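Hepatocyte growth factor-regulated tyrosine kinase substrate (Drosophila melanogaster, PDB 1DVP) is essential for endosomal membrane invagination and multivesicular body formation, and inhibits tyrosine kinase receptor signalling, potentially by sorting active receptors for degradation. Local coordinates at residues 7-12 against 26-31; 195-200 against 204-209. One frame throughout, in Å; residues are numbered along the deposited sequence.

In the fold
Contact 1 (7-12 against 26-31) pairs the first two helices of the VHS domain, and contact 2 (195-200 against 204-209) is the two-stranded sheet of the FYVE zinc finger. Their centres are about 21 Å apart, yet the two domains meet between them: Leu27 CD1, on the second VHS helix, packs on Pro199 O at 3.8 Å, and Trp23 of the same helix touches Pro199, Lys200 and Glu204. At the far end of the sheet the side chain of Val209 comes within about 5 Å of the zinc ion held by Cys180, Cys183, Cys210 and Cys213, whereas contact 1 lies away from both zinc sites.

Contact 1: 7-12 against 26-31; sequences CKNLEN and ILLICD
Asn9 reaches from helix 7-12 onto Leu28 and Ile29 of helix 26-31, and its side chain can be followed outward atom by atom. Its CB lies against Ile29 CG1 at 3.8 Å, Asn9 and Ile29 being the pair with the nearest CA atoms, 6.6 Å apart. With CG turned anti to its own carbonyl carbon (chi1 -67°), the amide is carried over to Leu28, whose side chain it crosses at about a right angle. CG then sits 4.0 Å from Leu28 CD1. At the tip the two branches divide: OD1 makes the nearer approach to the same methyl, 3.5 Å from Leu28 CD1, while ND2 lies 3.9 Å from Leu28 CB and hydrogen-bonds to Glu32 OE1, one turn further along the facing helix. Replacing Asn9 by a leucine, whose methyls cannot donate a hydrogen bond, would probably leave Glu32 OE1 without this amide donor.

The two segments belong to the first helices of the VHS domain, a right-handed superhelix of eight helices. They run nearly antiparallel here, at 148°, with local axes 9.1 Å apart. Deeper in the interface, Ile29 extends its CG1 branch (chi2 172°) so that CD1 rests 3.8 Å from Leu10 CA. Leu10 answers with CD1, which meets Ile29 CD1 methyl to methyl at 4.0 Å as the two side chains slant across each other. Helix 56-72 packs beneath this pair, with Val65 against Leu10 and Ile69 against Ile29, and Ala46 of helix 40-51 also touches Leu10. Leu28, at the outer margin, additionally packs on Thr174 of the second subunit.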
ATOM      1  N   CYS A   7      32.776   3.920  -8.483  1.00 39.44           N
ATOM      2  CA  CYS A   7      33.610   2.799  -8.863  1.00 38.87           C
ATOM      3  C   CYS A   7      33.513   1.636  -7.873  1.00 37.95           C
ATOM      4  O   CYS A   7      33.506   0.479  -8.274  1.00 37.75           O
ATOM      5  CB  CYS A   7      35.062   3.256  -9.093  1.00 39.38           C
ATOM      6  SG  CYS A   7      35.270   3.985 -10.776  1.00 41.51           S
ATOM      7  N   LYS A   8      33.388   1.926  -6.592  1.00 36.67           N
ATOM      8  CA  LYS A   8      33.268   0.838  -5.634  1.00 35.63           C
ATOM      9  C   LYS A   8      31.916   0.127  -5.829  1.00 34.80           C
ATOM     10  O   LYS A   8      31.807  -1.086  -5.664  1.00 34.59           O
ATOM     11  CB  LYS A   8      33.385   1.362  -4.193  1.00 35.97           C
ATOM     12  CG  LYS A   8      32.996   0.331  -3.110  1.00 36.44           C
ATOM     13  CD  LYS A   8      34.224  -0.218  -2.344  1.00 36.89           C
ATOM     14  CE  LYS A   8      33.888  -1.470  -1.537  1.00 36.96           C
ATOM     15  NZ  LYS A   8      32.640  -1.283  -0.740  1.00 37.03           N
ATOM     16  N   ASN A   9      30.879   0.890  -6.160  1.00 33.59           N
ATOM     17  CA  ASN A   9      29.579   0.281  -6.367  1.00 32.49           C
ATOM     18  C   ASN A   9      29.602  -0.556  -7.657  1.00 31.73           C
ATOM     19  O   ASN A   9      29.010  -1.610  -7.709  1.00 31.25           O
ATOM     20  CB  ASN A   9      28.461   1.355  -6.411  1.00 32.29           C
ATOM     21  CG  ASN A   9      28.253   2.071  -5.064  1.00 32.33           C
ATOM     22  OD1 ASN A   9      28.284   1.463  -3.995  1.00 32.25           O
ATOM     23  ND2 ASN A   9      28.023   3.383  -5.130  1.00 32.53           N
ATOM     24  N   LEU A  10      30.293  -0.091  -8.696  1.00 31.07           N
ATOM     25  CA  LEU A  10      30.349  -0.856  -9.943  1.00 30.78           C
ATOM     26  C   LEU A  10      31.159  -2.161  -9.720  1.00 30.72           C
ATOM     27  O   LEU A  10      30.771  -3.238 -10.195  1.00 30.34           O
ATOM     28  CB  LEU A  10      30.956  -0.013 -11.070  1.00 30.23           C
ATOM     29  CG  LEU A  10      30.955  -0.563 -12.501  1.00 30.23           C
ATOM     30  CD1 LEU A  10      29.487  -0.744 -13.056  1.00 30.23           C
ATOM     31  CD2 LEU A  10      31.739   0.399 -13.385  1.00 29.72           C
ATOM     32  N   GLU A  11      32.273  -2.058  -8.995  1.00 30.77           N
ATOM     33  CA  GLU A  11      33.053  -3.256  -8.667  1.00 31.36           C
ATOM     34  C   GLU A  11      32.111  -4.252  -7.980  1.00 31.29           C
ATOM     35  O   GLU A  11      32.011  -5.398  -8.382  1.00 31.27           O
ATOM     36  CB  GLU A  11      34.196  -2.931  -7.698  1.00 31.85           C
ATOM     37  CG  GLU A  11      35.349  -2.225  -8.304  1.00 33.02           C
ATOM     38  CD  GLU A  11      36.188  -3.097  -9.210  1.00 33.81           C
ATOM     39  OE1 GLU A  11      37.156  -2.556  -9.798  1.00 34.40           O
ATOM     40  OE2 GLU A  11      35.893  -4.300  -9.344  1.00 34.13           O
ATOM     41  N   ASN A  12      31.434  -3.791  -6.937  1.00 31.15           N
ATOM     42  CA  ASN A  12      30.484  -4.625  -6.204  1.00 31.47           C
ATOM     43  C   ASN A  12      29.451  -5.262  -7.125  1.00 31.39           C
ATOM     44  O   ASN A  12      29.270  -6.461  -7.113  1.00 31.15           O
ATOM     45  CB  ASN A  12      29.726  -3.816  -5.150  1.00 31.71           C
ATOM     46  CG  ASN A  12      30.546  -3.558  -3.881  1.00 31.96           C
ATOM     47  OD1 ASN A  12      31.562  -4.201  -3.639  1.00 32.28           O
ATOM     48  ND2 ASN A  12      30.085  -2.620  -3.063  1.00 31.87           N
ATOM     49  N   ILE A  26      23.381  -1.473  -7.610  1.00 22.14           N
ATOM     50  CA  ILE A  26      22.922  -0.990  -8.897  1.00 21.65           C
ATOM     51  C   ILE A  26      22.008   0.264  -8.748  1.00 21.63           C
ATOM     52  O   ILE A  26      22.100   1.225  -9.544  1.00 21.37           O
ATOM     53  CB  ILE A  26      22.195  -2.121  -9.671  1.00 21.98           C
ATOM     54  CG1 ILE A  26      23.232  -3.189 -10.105  1.00 21.68           C
ATOM     55  CG2 ILE A  26      21.495  -1.539 -10.876  1.00 21.45           C
ATOM     56  CD1 ILE A  26      22.612  -4.529 -10.680  1.00 22.47           C
ATOM     57  N   LEU A  27      21.135   0.228  -7.745  1.00 21.32           N
ATOM     58  CA  LEU A  27      20.235   1.320  -7.462  1.00 21.21           C
ATOM     59  C   LEU A  27      21.078   2.538  -6.988  1.00 21.50           C
ATOM     60  O   LEU A  27      20.752   3.692  -7.300  1.00 21.32           O
ATOM     61  CB  LEU A  27      19.177   0.870  -6.420  1.00 20.93           C
ATOM     62  CG  LEU A  27      18.242  -0.240  -6.998  1.00 20.83           C
ATOM     63  CD1 LEU A  27      17.191  -0.653  -5.984  1.00 20.53           C
ATOM     64  CD2 LEU A  27      17.586   0.260  -8.325  1.00 20.21           C
ATOM     65  N   LEU A  28      22.153   2.275  -6.236  1.00 22.15           N
ATOM     66  CA  LEU A  28      23.069   3.356  -5.796  1.00 22.52           C
ATOM     67  C   LEU A  28      23.723   4.014  -7.049  1.00 22.10           C
ATOM     68  O   LEU A  28      23.857   5.248  -7.117  1.00 22.56           O
ATOM     69  CB  LEU A  28      24.162   2.784  -4.870  1.00 23.15           C
ATOM     70  CG  LEU A  28      23.862   2.634  -3.376  1.00 23.69           C
ATOM     71  CD1 LEU A  28      25.046   1.957  -2.653  1.00 24.32           C
ATOM     72  CD2 LEU A  28      23.640   4.093  -2.740  1.00 24.17           C
ATOM     73  N   ILE A  29      24.135   3.203  -8.022  1.00 21.79           N
ATOM     74  CA  ILE A  29      24.727   3.717  -9.255  1.00 21.81           C
ATOM     75  C   ILE A  29      23.714   4.639  -9.958  1.00 21.94           C
ATOM     76  O   ILE A  29      24.046   5.761 -10.295  1.00 21.93           O
ATOM     77  CB  ILE A  29      25.212   2.552 -10.200  1.00 21.76           C
ATOM     78  CG1 ILE A  29      26.500   1.953  -9.632  1.00 21.44           C
ATOM     79  CG2 ILE A  29      25.483   3.084 -11.665  1.00 21.71           C
ATOM     80  CD1 ILE A  29      26.972   0.733 -10.318  1.00 22.03           C
ATOM     81  N   CYS A  30      22.464   4.189 -10.112  1.00 22.14           N
ATOM     82  CA  CYS A  30      21.447   5.030 -10.756  1.00 22.57           C
ATOM     83  C   CYS A  30      21.280   6.367 -10.040  1.00 23.01           C
ATOM     84  O   CYS A  30      21.240   7.398 -10.684  1.00 22.85           O
ATOM     85  CB  CYS A  30      20.117   4.284 -10.811  1.00 22.56           C
ATOM     86  SG  CYS A  30      20.249   2.833 -11.858  1.00 22.51           S
ATOM     87  N   ASP A  31      21.169   6.358  -8.715  1.00 23.67           N
ATOM     88  CA  ASP A  31      21.065   7.612  -7.954  1.00 24.48           C
ATOM     89  C   ASP A  31      22.306   8.517  -8.156  1.00 25.28           C
ATOM     90  O   ASP A  31      22.178   9.740  -8.349  1.00 24.85           O
ATOM     91  CB  ASP A  31      20.892   7.308  -6.455  1.00 24.16           C
ATOM     92  CG  ASP A  31      19.454   6.873  -6.108  1.00 24.20           C
ATOM     93  OD1 ASP A  31      18.528   7.220  -6.884  1.00 23.51           O
ATOM     94  OD2 ASP A  31      19.273   6.213  -5.070  1.00 23.02           O
TER

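Contact 2: 195-200 against 204-209; sequences QCPLPK and EKEVRV
Gln195 and Glu206 cross at about a right angle where their strands meet, the amide and carboxylate planes 84° apart. Gln195 CG stands between its backbone N and carbonyl carbon (chi1 57°), and the extended chain beyond it brings NE2 to Glu206 OE2 for a weak hydrogen bond of 3.3 Å. Glu206 is extended too; on its way to that bond its CG passes 3.3 Å from Pro197 CD, the two side chains lying side by side and pointing the same way.

Beneath these groups, Cys196 and Val207 form the hydrogen-bonded pair of a short antiparallel sheet in the FYVE zinc finger. Val207 N donates to Cys196 O at 2.9 Å, nearly straight but from above the carbonyl plane, and Cys196 N returns a bond to Val207 O at 3.1 Å. The strands diverge sharply from strict antiparallel, their directions 115° apart. Glu206 CA gives Cys196 O a second, CA-H...O contact, and another from Pro197 CA to Lys205 O extends the pairing toward the turn.

On the apolar side, Leu198 CD1 meets Val207 CG2 at 3.7 Å. Cys196 SG touches both methyls of Val209, with 4.1 Å to CG1, and Leu217 of helix 211-219 packs on Cys196 and Leu198. Val209 in turn lies beside Cys180 and Cys213, ligands of one zinc ion.

Toward the turn, Glu204 bends at chi2, which brings OE2 to within 3.3 Å of Pro199 CB.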
ATOM      1  N   GLN A 195       4.861 -14.688  -0.565  1.00 28.25           N
ATOM      2  CA  GLN A 195       5.702 -13.511  -0.517  1.00 29.20           C
ATOM      3  C   GLN A 195       7.024 -13.827  -1.157  1.00 29.53           C
ATOM      4  O   GLN A 195       7.349 -15.003  -1.409  1.00 29.60           O
ATOM      5  CB  GLN A 195       5.883 -13.085   0.921  1.00 30.18           C
ATOM      6  CG  GLN A 195       6.469 -14.143   1.815  1.00 31.53           C
ATOM      7  CD  GLN A 195       6.581 -13.617   3.227  1.00 32.17           C
ATOM      8  OE1 GLN A 195       5.696 -12.868   3.671  1.00 32.72           O
ATOM      9  NE2 GLN A 195       7.663 -13.995   3.956  1.00 32.40           N
ATOM     10  N   CYS A 196       7.765 -12.771  -1.461  1.00 29.52           N
ATOM     11  CA  CYS A 196       9.076 -12.869  -2.083  1.00 29.59           C
ATOM     12  C   CYS A 196       9.708 -11.487  -2.118  1.00 28.93           C
ATOM     13  O   CYS A 196       9.035 -10.458  -1.920  1.00 28.54           O
ATOM     14  CB  CYS A 196       9.003 -13.461  -3.497  1.00 29.97           C
ATOM     15  SG  CYS A 196       8.232 -12.420  -4.740  1.00 32.04           S
ATOM     16  N   PRO A 197      11.036 -11.450  -2.325  1.00 28.51           N
ATOM     17  CA  PRO A 197      11.660 -10.127  -2.357  1.00 27.92           C
ATOM     18  C   PRO A 197      11.442  -9.441  -3.689  1.00 27.37           C
ATOM     19  O   PRO A 197      11.081 -10.092  -4.672  1.00 27.57           O
ATOM     20  CB  PRO A 197      13.138 -10.431  -2.037  1.00 27.99           C
ATOM     21  CG  PRO A 197      13.325 -11.812  -2.516  1.00 28.15           C
ATOM     22  CD  PRO A 197      12.030 -12.518  -2.148  1.00 28.35           C
ATOM     23  N   LEU A 198      11.587  -8.118  -3.723  1.00 26.52           N
ATOM     24  CA  LEU A 198      11.429  -7.398  -4.984  1.00 26.09           C
ATOM     25  C   LEU A 198      12.630  -6.491  -4.978  1.00 25.86           C
ATOM     26  O   LEU A 198      12.545  -5.245  -4.884  1.00 25.63           O
ATOM     27  CB  LEU A 198      10.128  -6.626  -4.983  1.00 25.92           C
ATOM     28  CG  LEU A 198       8.898  -7.555  -4.874  1.00 25.59           C
ATOM     29  CD1 LEU A 198       7.674  -6.708  -4.579  1.00 25.67           C
ATOM     30  CD2 LEU A 198       8.702  -8.335  -6.154  1.00 25.62           C
ATOM     31  N   PRO A 199      13.788  -7.123  -5.112  1.00 25.71           N
ATOM     32  CA  PRO A 199      15.024  -6.341  -5.083  1.00 25.77           C
ATOM     33  C   PRO A 199      15.134  -5.224  -6.135  1.00 25.80           C
ATOM     34  O   PRO A 199      15.811  -4.220  -5.921  1.00 25.61           O
ATOM     35  CB  PRO A 199      16.102  -7.430  -5.121  1.00 25.68           C
ATOM     36  CG  PRO A 199      15.444  -8.537  -5.949  1.00 25.91           C
ATOM     37  CD  PRO A 199      13.995  -8.527  -5.525  1.00 25.59           C
ATOM     38  N   LYS A 200      14.432  -5.355  -7.243  1.00 26.07           N
ATOM     39  CA  LYS A 200      14.508  -4.297  -8.251  1.00 26.57           C
ATOM     40  C   LYS A 200      13.814  -3.022  -7.828  1.00 26.62           C
ATOM     41  O   LYS A 200      14.055  -1.946  -8.401  1.00 26.73           O
ATOM     42  CB  LYS A 200      13.955  -4.763  -9.587  1.00 27.33           C
ATOM     43  CG  LYS A 200      14.939  -5.578 -10.352  1.00 27.77           C
ATOM     44  CD  LYS A 200      14.221  -6.533 -11.299  1.00 29.01           C
ATOM     45  CE  LYS A 200      14.989  -7.891 -11.484  1.00 29.33           C
ATOM     46  NZ  LYS A 200      14.647  -8.885 -10.397  1.00 30.35           N
ATOM     47  N   GLU A 204      14.554  -5.840  -0.330  1.00 28.18           N
ATOM     48  CA  GLU A 204      15.278  -7.107  -0.203  1.00 28.79           C
ATOM     49  C   GLU A 204      14.520  -8.158   0.610  1.00 28.99           C
ATOM     50  O   GLU A 204      14.630  -9.347   0.344  1.00 29.35           O
ATOM     51  CB  GLU A 204      16.672  -6.881   0.420  1.00 29.10           C
ATOM     52  CG  GLU A 204      17.601  -6.055  -0.415  1.00 29.65           C
ATOM     53  CD  GLU A 204      18.154  -6.813  -1.610  1.00 29.77           C
ATOM     54  OE1 GLU A 204      18.706  -7.923  -1.418  1.00 30.49           O
ATOM     55  OE2 GLU A 204      18.048  -6.306  -2.745  1.00 30.09           O
ATOM     56  N   LYS A 205      13.757  -7.725   1.594  1.00 28.99           N
ATOM     57  CA  LYS A 205      12.965  -8.655   2.396  1.00 29.10           C
ATOM     58  C   LYS A 205      11.768  -9.201   1.581  1.00 28.52           C
ATOM     59  O   LYS A 205      11.316  -8.594   0.604  1.00 28.65           O
ATOM     60  CB  LYS A 205      12.458  -7.918   3.620  1.00 29.68           C
ATOM     61  CG  LYS A 205      11.321  -6.926   3.310  1.00 30.50           C
ATOM     62  CD  LYS A 205      10.953  -6.079   4.533  1.00 31.14           C
ATOM     63  CE  LYS A 205      10.620  -6.931   5.719  1.00 31.45           C
ATOM     64  NZ  LYS A 205       9.135  -7.211   5.786  1.00 32.18           N
ATOM     65  N   GLU A 206      11.272 -10.363   1.973  1.00 27.94           N
ATOM     66  CA  GLU A 206      10.142 -10.972   1.293  1.00 27.22           C
ATOM     67  C   GLU A 206       8.886 -10.219   1.716  1.00 26.24           C
ATOM     68  O   GLU A 206       8.629 -10.078   2.905  1.00 25.97           O
ATOM     69  CB  GLU A 206      10.038 -12.437   1.675  1.00 28.07           C
ATOM     70  CG  GLU A 206      11.051 -13.257   0.917  1.00 30.03           C
ATOM     71  CD  GLU A 206      10.923 -14.733   1.155  1.00 30.79           C
ATOM     72  OE1 GLU A 206      11.733 -15.498   0.582  1.00 31.40           O
ATOM     73  OE2 GLU A 206      10.011 -15.127   1.915  1.00 31.94           O
ATOM     74  N   VAL A 207       8.132  -9.729   0.740  1.00 24.73           N
ATOM     75  CA  VAL A 207       6.926  -8.977   1.005  1.00 23.74           C
ATOM     76  C   VAL A 207       5.715  -9.673   0.318  1.00 23.15           C
ATOM     77  O   VAL A 207       5.875 -10.517  -0.563  1.00 22.63           O
ATOM     78  CB  VAL A 207       7.069  -7.528   0.465  1.00 23.69           C
ATOM     79  CG1 VAL A 207       8.117  -6.733   1.275  1.00 24.02           C
ATOM     80  CG2 VAL A 207       7.480  -7.560  -0.995  1.00 23.52           C
ATOM     81  N   ARG A 208       4.499  -9.273   0.700  1.00 22.56           N
ATOM     82  CA  ARG A 208       3.274  -9.871   0.142  1.00 21.45           C
ATOM     83  C   ARG A 208       3.122  -9.606  -1.377  1.00 21.01           C
ATOM     84  O   ARG A 208       3.318  -8.483  -1.787  1.00 20.92           O
ATOM     85  CB  ARG A 208       2.070  -9.277   0.902  1.00 21.15           C
ATOM     86  CG  ARG A 208       0.704  -9.702   0.319  1.00 20.49           C
ATOM     87  CD  ARG A 208      -0.416  -8.864   0.881  1.00 20.45           C
ATOM     88  NE  ARG A 208      -0.452  -8.977   2.331  1.00 20.58           N
ATOM     89  CZ  ARG A 208      -0.998  -9.978   3.010  1.00 20.65           C
ATOM     90  NH1 ARG A 208      -1.568 -10.980   2.378  1.00 20.55           N
ATOM     91  NH2 ARG A 208      -0.993  -9.956   4.327  1.00 20.80           N
ATOM     92  N   VAL A 209       2.839 -10.644  -2.201  1.00 20.61           N
ATOM     93  CA  VAL A 209       2.579 -10.473  -3.626  1.00 20.34           C
ATOM     94  C   VAL A 209       1.311 -11.316  -4.018  1.00 20.59           C
ATOM     95  O   VAL A 209       0.956 -12.264  -3.337  1.00 20.90           O
ATOM     96  CB  VAL A 209       3.758 -10.939  -4.513  1.00 20.49           C
ATOM     97  CG1 VAL A 209       4.979 -10.017  -4.337  1.00 20.03           C
ATOM     98  CG2 VAL A 209       4.186 -12.353  -4.163  1.00 20.11           C
TER
HETATM   99  O   HOH W   1      17.358  -4.120  -3.543  1.00 22.53           O